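PDB 1L1L: ribonucleoside triphosphate reductase, which probably reduces ribonucleoside triphosphates to 2'-deoxyribonucleoside triphosphates, using a vitamin B12 cofactor, as a class II, allosterically regulated monomeric ribonucleotide reductase. Local coordinates for residues 172-184 and 285-298. Numbering follows the deposited sequence.
Sequences ISQIPRVDFAIDL and NEVLNNKAGGRLTA
Asn-289 lays its side-chain amide along the backbone of Ile-182. CG is anti to the carbonyl carbon (chi1 -75°), which leads the amide from helix 275-289 toward Ile-182. CB leads to CG, which lies 3.8 Å from Ile-182 N. OD1 accepts from Ile-182 N at 2.9 Å, with the donor tilted from the carbonyl plane; His-238 gives the same oxygen a second hydrogen bond. ND2 donates at 3.1 Å to Ile-182 O, which lies near the plane of the amide. One amide thus pairs with both the N-H and the C=O of a single residue, and this fixes its rotation. Asn-285, one helical turn earlier, adds a nearly straight bond from ND2 to Ile-182 O (3.0 Å, 169°). The two donors reach this oxygen from opposite faces of its carbonyl plane.

Further along, Val-178 points into the bend formed by 288-296. With CG1 anti to the backbone N (chi1 -178°), that methyl sits between Leu-288 O and Ala-292 CA, while CG2 packs on Leu-296 CG at 3.9 Å. The two side chains cross at about a right angle. Val-178 N donates to Gly-294 O. Gly-293 N also faces Val-178 O, but the modelled distance is implausibly short and its exact length doubtful. Ala-181 CB and Ala-292 CB touch at 3.8 Å.

Two bends fold the Arg-295 chain back toward Ser-173 and Ile-175. Its guanidinium has Ile-175 O over one face and makes a weak bond from NH2 to Ser-173 O. A water lies between Ile-172 O and Leu-296 O and can donate to them.

The link between helices 275-289 and 298-313 is thereby tied to the loop leading into strand 183-187. Two asparagine amides that converge on Ile-182 O hold the helix beside the start of this strand, an edge of a three-stranded parallel sheet.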
loop_
_atom_site.group_PDB
_atom_site.type_symbol
_atom_site.label_atom_id
_atom_site.label_comp_id
_atom_site.label_asym_id
_atom_site.label_seq_id
_atom_site.Cartn_x
_atom_site.Cartn_y
_atom_site.Cartn_z
ATOM N N ILE A 172 -3.458 20.522 -13.202
ATOM C CA ILE A 172 -2.347 21.462 -13.235
ATOM C C ILE A 172 -2.771 22.839 -13.756
ATOM O O ILE A 172 -2.277 23.857 -13.282
ATOM C CB ILE A 172 -1.177 20.931 -14.093
ATOM C CG1 ILE A 172 -0.656 19.616 -13.505
ATOM C CG2 ILE A 172 -0.046 21.952 -14.127
ATOM C CD1 ILE A 172 -0.274 19.719 -12.047
ATOM N N SER A 173 -3.701 22.870 -14.707
ATOM C CA SER A 173 -4.157 24.146 -15.269
ATOM C C SER A 173 -4.931 24.951 -14.232
ATOM O O SER A 173 -5.089 26.164 -14.373
ATOM C CB SER A 173 -5.040 23.918 -16.506
ATOM O OG SER A 173 -6.342 23.468 -16.152
ATOM N N GLN A 174 -5.400 24.279 -13.185
ATOM C CA GLN A 174 -6.157 24.948 -12.133
ATOM C C GLN A 174 -5.249 25.681 -11.153
ATOM O O GLN A 174 -5.714 26.481 -10.348
ATOM C CB GLN A 174 -7.016 23.940 -11.373
ATOM C CG GLN A 174 -8.123 23.322 -12.198
ATOM C CD GLN A 174 -9.071 22.492 -11.353
ATOM O OE1 GLN A 174 -9.666 22.992 -10.399
ATOM N NE2 GLN A 174 -9.215 21.215 -11.700
ATOM N N ILE A 175 -3.955 25.403 -11.225
ATOM C CA ILE A 175 -2.990 26.046 -10.344
ATOM C C ILE A 175 -2.583 27.396 -10.943
ATOM O O ILE A 175 -2.098 27.460 -12.075
ATOM C CB ILE A 175 -1.727 25.179 -10.170
ATOM C CG1 ILE A 175 -2.109 23.822 -9.561
ATOM C CG2 ILE A 175 -0.716 25.900 -9.279
ATOM C CD1 ILE A 175 -0.922 22.912 -9.326
ATOM N N PRO A 176 -2.769 28.485 -10.179
ATOM C CA PRO A 176 -2.445 29.861 -10.581
ATOM C C PRO A 176 -0.973 30.125 -10.876
ATOM O O PRO A 176 -0.104 29.318 -10.551
ATOM C CB PRO A 176 -2.952 30.690 -9.405
ATOM C CG PRO A 176 -2.756 29.761 -8.241
ATOM C CD PRO A 176 -3.267 28.452 -8.793
ATOM N N ARG A 177 -0.693 31.267 -11.498
ATOM C CA ARG A 177 0.681 31.616 -11.817
ATOM C C ARG A 177 1.485 31.817 -10.536
ATOM O O ARG A 177 0.970 32.333 -9.553
ATOM C CB ARG A 177 0.722 32.897 -12.658
ATOM C CG ARG A 177 -0.194 34.004 -12.152
ATOM C CD ARG A 177 0.073 35.328 -12.876
ATOM N NE ARG A 177 -0.948 36.336 -12.582
ATOM C CZ ARG A 177 -0.886 37.611 -12.966
ATOM N NH1 ARG A 177 0.158 38.050 -13.660
ATOM N NH2 ARG A 177 -1.875 38.449 -12.668
ATOM N N VAL A 178 2.746 31.399 -10.551
ATOM C CA VAL A 178 3.609 31.573 -9.389
ATOM C C VAL A 178 3.910 33.072 -9.290
ATOM O O VAL A 178 4.812 33.576 -9.957
ATOM C CB VAL A 178 4.939 30.791 -9.545
ATOM C CG1 VAL A 178 5.790 30.953 -8.296
ATOM C CG2 VAL A 178 4.655 29.310 -9.806
ATOM N N ASP A 179 3.144 33.767 -8.451
ATOM C CA ASP A 179 3.280 35.210 -8.258
ATOM C C ASP A 179 4.550 35.752 -7.610
ATOM O O ASP A 179 5.022 36.822 -8.006
ATOM C CB ASP A 179 2.077 35.734 -7.473
ATOM C CG ASP A 179 0.830 35.824 -8.317
ATOM O OD1 ASP A 179 -0.269 35.963 -7.740
ATOM O OD2 ASP A 179 0.944 35.768 -9.561
ATOM N N PHE A 180 5.100 35.050 -6.618
ATOM C CA PHE A 180 6.299 35.542 -5.940
ATOM C C PHE A 180 7.390 34.512 -5.706
ATOM O O PHE A 180 7.119 33.391 -5.274
ATOM C CB PHE A 180 5.930 36.134 -4.573
ATOM C CG PHE A 180 4.671 36.945 -4.577
ATOM C CD1 PHE A 180 4.573 38.108 -5.336
ATOM C CD2 PHE A 180 3.576 36.542 -3.827
ATOM C CE1 PHE A 180 3.399 38.854 -5.346
ATOM C CE2 PHE A 180 2.397 37.279 -3.827
ATOM C CZ PHE A 180 2.307 38.440 -4.591
ATOM N N ALA A 181 8.630 34.897 -5.987
ATOM C CA ALA A 181 9.765 34.020 -5.743
ATOM C C ALA A 181 10.096 34.295 -4.285
ATOM O O ALA A 181 10.441 35.420 -3.929
ATOM C CB ALA A 181 10.934 34.398 -6.620
ATOM N N ILE A 182 9.984 33.276 -3.441
ATOM C CA ILE A 182 10.236 33.450 -2.016
ATOM C C ILE A 182 11.681 33.265 -1.575
ATOM O O ILE A 182 12.361 32.335 -1.997
ATOM C CB ILE A 182 9.355 32.488 -1.186
ATOM C CG1 ILE A 182 7.876 32.726 -1.510
ATOM C CG2 ILE A 182 9.627 32.679 0.304
ATOM C CD1 ILE A 182 7.386 34.132 -1.229
ATOM N N ASP A 183 12.140 34.171 -0.717
ATOM C CA ASP A 183 13.486 34.099 -0.164
ATOM C C ASP A 183 13.330 33.244 1.092
ATOM O O ASP A 183 12.574 33.604 1.999
ATOM C CB ASP A 183 13.990 35.496 0.205
ATOM C CG ASP A 183 15.402 35.472 0.753
ATOM O OD1 ASP A 183 16.274 34.850 0.103
ATOM O OD2 ASP A 183 15.645 36.069 1.826
ATOM N N LEU A 184 14.030 32.115 1.146
ATOM C CA LEU A 184 13.899 31.202 2.283
ATOM C C LEU A 184 15.148 30.931 3.111
ATOM O O LEU A 184 16.218 30.615 2.584
ATOM C CB LEU A 184 13.341 29.860 1.795
ATOM C CG LEU A 184 13.170 28.732 2.820
ATOM C CD1 LEU A 184 12.106 29.125 3.819
ATOM C CD2 LEU A 184 12.787 27.434 2.102
ATOM N N ASN A 285 11.215 24.883 -2.812
ATOM C CA ASN A 285 11.163 26.316 -3.053
ATOM C C ASN A 285 11.771 26.595 -4.432
ATOM O O ASN A 285 11.265 27.425 -5.183
ATOM C CB ASN A 285 11.919 27.055 -1.945
ATOM C CG ASN A 285 11.608 28.536 -1.913
ATOM O OD1 ASN A 285 10.446 28.954 -2.026
ATOM N ND2 ASN A 285 12.646 29.344 -1.749
ATOM N N GLU A 286 12.840 25.884 -4.773
ATOM C CA GLU A 286 13.474 26.075 -6.074
ATOM C C GLU A 286 12.487 25.791 -7.202
ATOM O O GLU A 286 12.303 26.618 -8.100
ATOM C CB GLU A 286 14.696 25.170 -6.230
ATOM C CG GLU A 286 15.868 25.570 -5.356
ATOM C CD GLU A 286 17.118 24.766 -5.652
ATOM O OE1 GLU A 286 17.109 23.538 -5.413
ATOM O OE2 GLU A 286 18.110 25.368 -6.130
ATOM N N VAL A 287 11.852 24.621 -7.158
ATOM C CA VAL A 287 10.880 24.259 -8.183
ATOM C C VAL A 287 9.850 25.363 -8.341
ATOM O O VAL A 287 9.447 25.696 -9.458
ATOM C CB VAL A 287 10.134 22.948 -7.831
ATOM C CG1 VAL A 287 9.020 22.702 -8.839
ATOM C CG2 VAL A 287 11.109 21.782 -7.810
ATOM N N LEU A 288 9.418 25.932 -7.220
ATOM C CA LEU A 288 8.430 26.998 -7.262
ATOM C C LEU A 288 9.042 28.309 -7.778
ATOM O O LEU A 288 8.455 28.970 -8.632
ATOM C CB LEU A 288 7.819 27.215 -5.879
ATOM C CG LEU A 288 6.901 26.100 -5.364
ATOM C CD1 LEU A 288 6.613 26.298 -3.882
ATOM C CD2 LEU A 288 5.604 26.099 -6.166
ATOM N N ASN A 289 10.214 28.674 -7.260
ATOM C CA ASN A 289 10.886 29.907 -7.683
ATOM C C ASN A 289 11.259 29.857 -9.170
ATOM O O ASN A 289 11.046 30.825 -9.897
ATOM C CB ASN A 289 12.156 30.159 -6.856
ATOM C CG ASN A 289 11.858 30.662 -5.450
ATOM O OD1 ASN A 289 10.732 31.059 -5.140
ATOM N ND2 ASN A 289 12.880 30.665 -4.595
ATOM N N ASN A 290 11.826 28.730 -9.598
ATOM C CA ASN A 290 12.239 28.518 -10.984
ATOM C C ASN A 290 11.112 28.785 -11.981
ATOM O O ASN A 290 11.351 28.863 -13.192
ATOM C CB ASN A 290 12.751 27.086 -11.160
ATOM C CG ASN A 290 14.104 26.863 -10.511
ATOM O OD1 ASN A 290 14.375 27.364 -9.413
ATOM N ND2 ASN A 290 14.963 26.097 -11.183
ATOM N N LYS A 291 9.891 28.918 -11.473
ATOM C CA LYS A 291 8.730 29.191 -12.306
ATOM C C LYS A 291 8.039 30.473 -11.853
ATOM O O LYS A 291 6.876 30.718 -12.175
ATOM C CB LYS A 291 7.739 28.020 -12.255
ATOM C CG LYS A 291 8.227 26.758 -12.953
ATOM C CD LYS A 291 8.612 27.047 -14.397
ATOM C CE LYS A 291 8.950 25.773 -15.157
ATOM N NZ LYS A 291 7.739 24.950 -15.423
ATOM N N ALA A 292 8.766 31.290 -11.097
ATOM C CA ALA A 292 8.230 32.553 -10.608
ATOM C C ALA A 292 7.777 33.412 -11.792
ATOM O O ALA A 292 8.548 33.655 -12.726
ATOM C CB ALA A 292 9.289 33.284 -9.803
ATOM N N GLY A 293 6.524 33.859 -11.750
ATOM C CA GLY A 293 5.991 34.674 -12.825
ATOM C C GLY A 293 5.406 33.827 -13.940
ATOM O O GLY A 293 4.755 34.344 -14.855
ATOM N N GLY A 294 5.641 32.519 -13.853
ATOM C CA GLY A 294 5.140 31.586 -14.850
ATOM C C GLY A 294 4.053 30.640 -14.356
ATOM O O GLY A 294 3.225 30.997 -13.510
ATOM N N ARG A 295 4.056 29.424 -14.890
ATOM C CA ARG A 295 3.054 28.425 -14.528
ATOM C C ARG A 295 3.683 27.083 -14.181
ATOM O O ARG A 295 4.701 26.688 -14.764
ATOM C CB ARG A 295 2.072 28.244 -15.693
ATOM C CG ARG A 295 1.294 29.500 -16.044
ATOM C CD ARG A 295 0.161 29.735 -15.064
ATOM N NE ARG A 295 -1.003 28.917 -15.389
ATOM C CZ ARG A 295 -2.132 28.918 -14.689
ATOM N NH1 ARG A 295 -2.242 29.694 -13.621
ATOM N NH2 ARG A 295 -3.153 28.155 -15.059
ATOM N N LEU A 296 3.081 26.381 -13.224
ATOM C CA LEU A 296 3.585 25.073 -12.820
ATOM C C LEU A 296 3.095 24.010 -13.800
ATOM O O LEU A 296 1.938 24.044 -14.230
ATOM C CB LEU A 296 3.090 24.723 -11.406
ATOM C CG LEU A 296 3.583 25.609 -10.254
ATOM C CD1 LEU A 296 2.872 25.226 -8.961
ATOM C CD2 LEU A 296 5.088 25.450 -10.106
ATOM N N THR A 297 3.980 23.080 -14.155
ATOM C CA THR A 297 3.640 21.987 -15.064
ATOM C C THR A 297 3.378 20.734 -14.221
ATOM O O THR A 297 3.536 20.760 -12.999
ATOM C CB THR A 297 4.791 21.677 -16.045
ATOM O OG1 THR A 297 5.944 21.234 -15.313
ATOM C CG2 THR A 297 5.155 22.929 -16.865
ATOM N N ALA A 298 2.981 19.648 -14.875
ATOM C CA ALA A 298 2.714 18.399 -14.172
ATOM C C ALA A 298 4.029 17.892 -13.618
ATOM O O ALA A 298 4.064 17.261 -12.560
ATOM C CB ALA A 298 2.112 17.368 -15.124
HETATM O O HOH W 1 -0.120 25.367 -13.975
#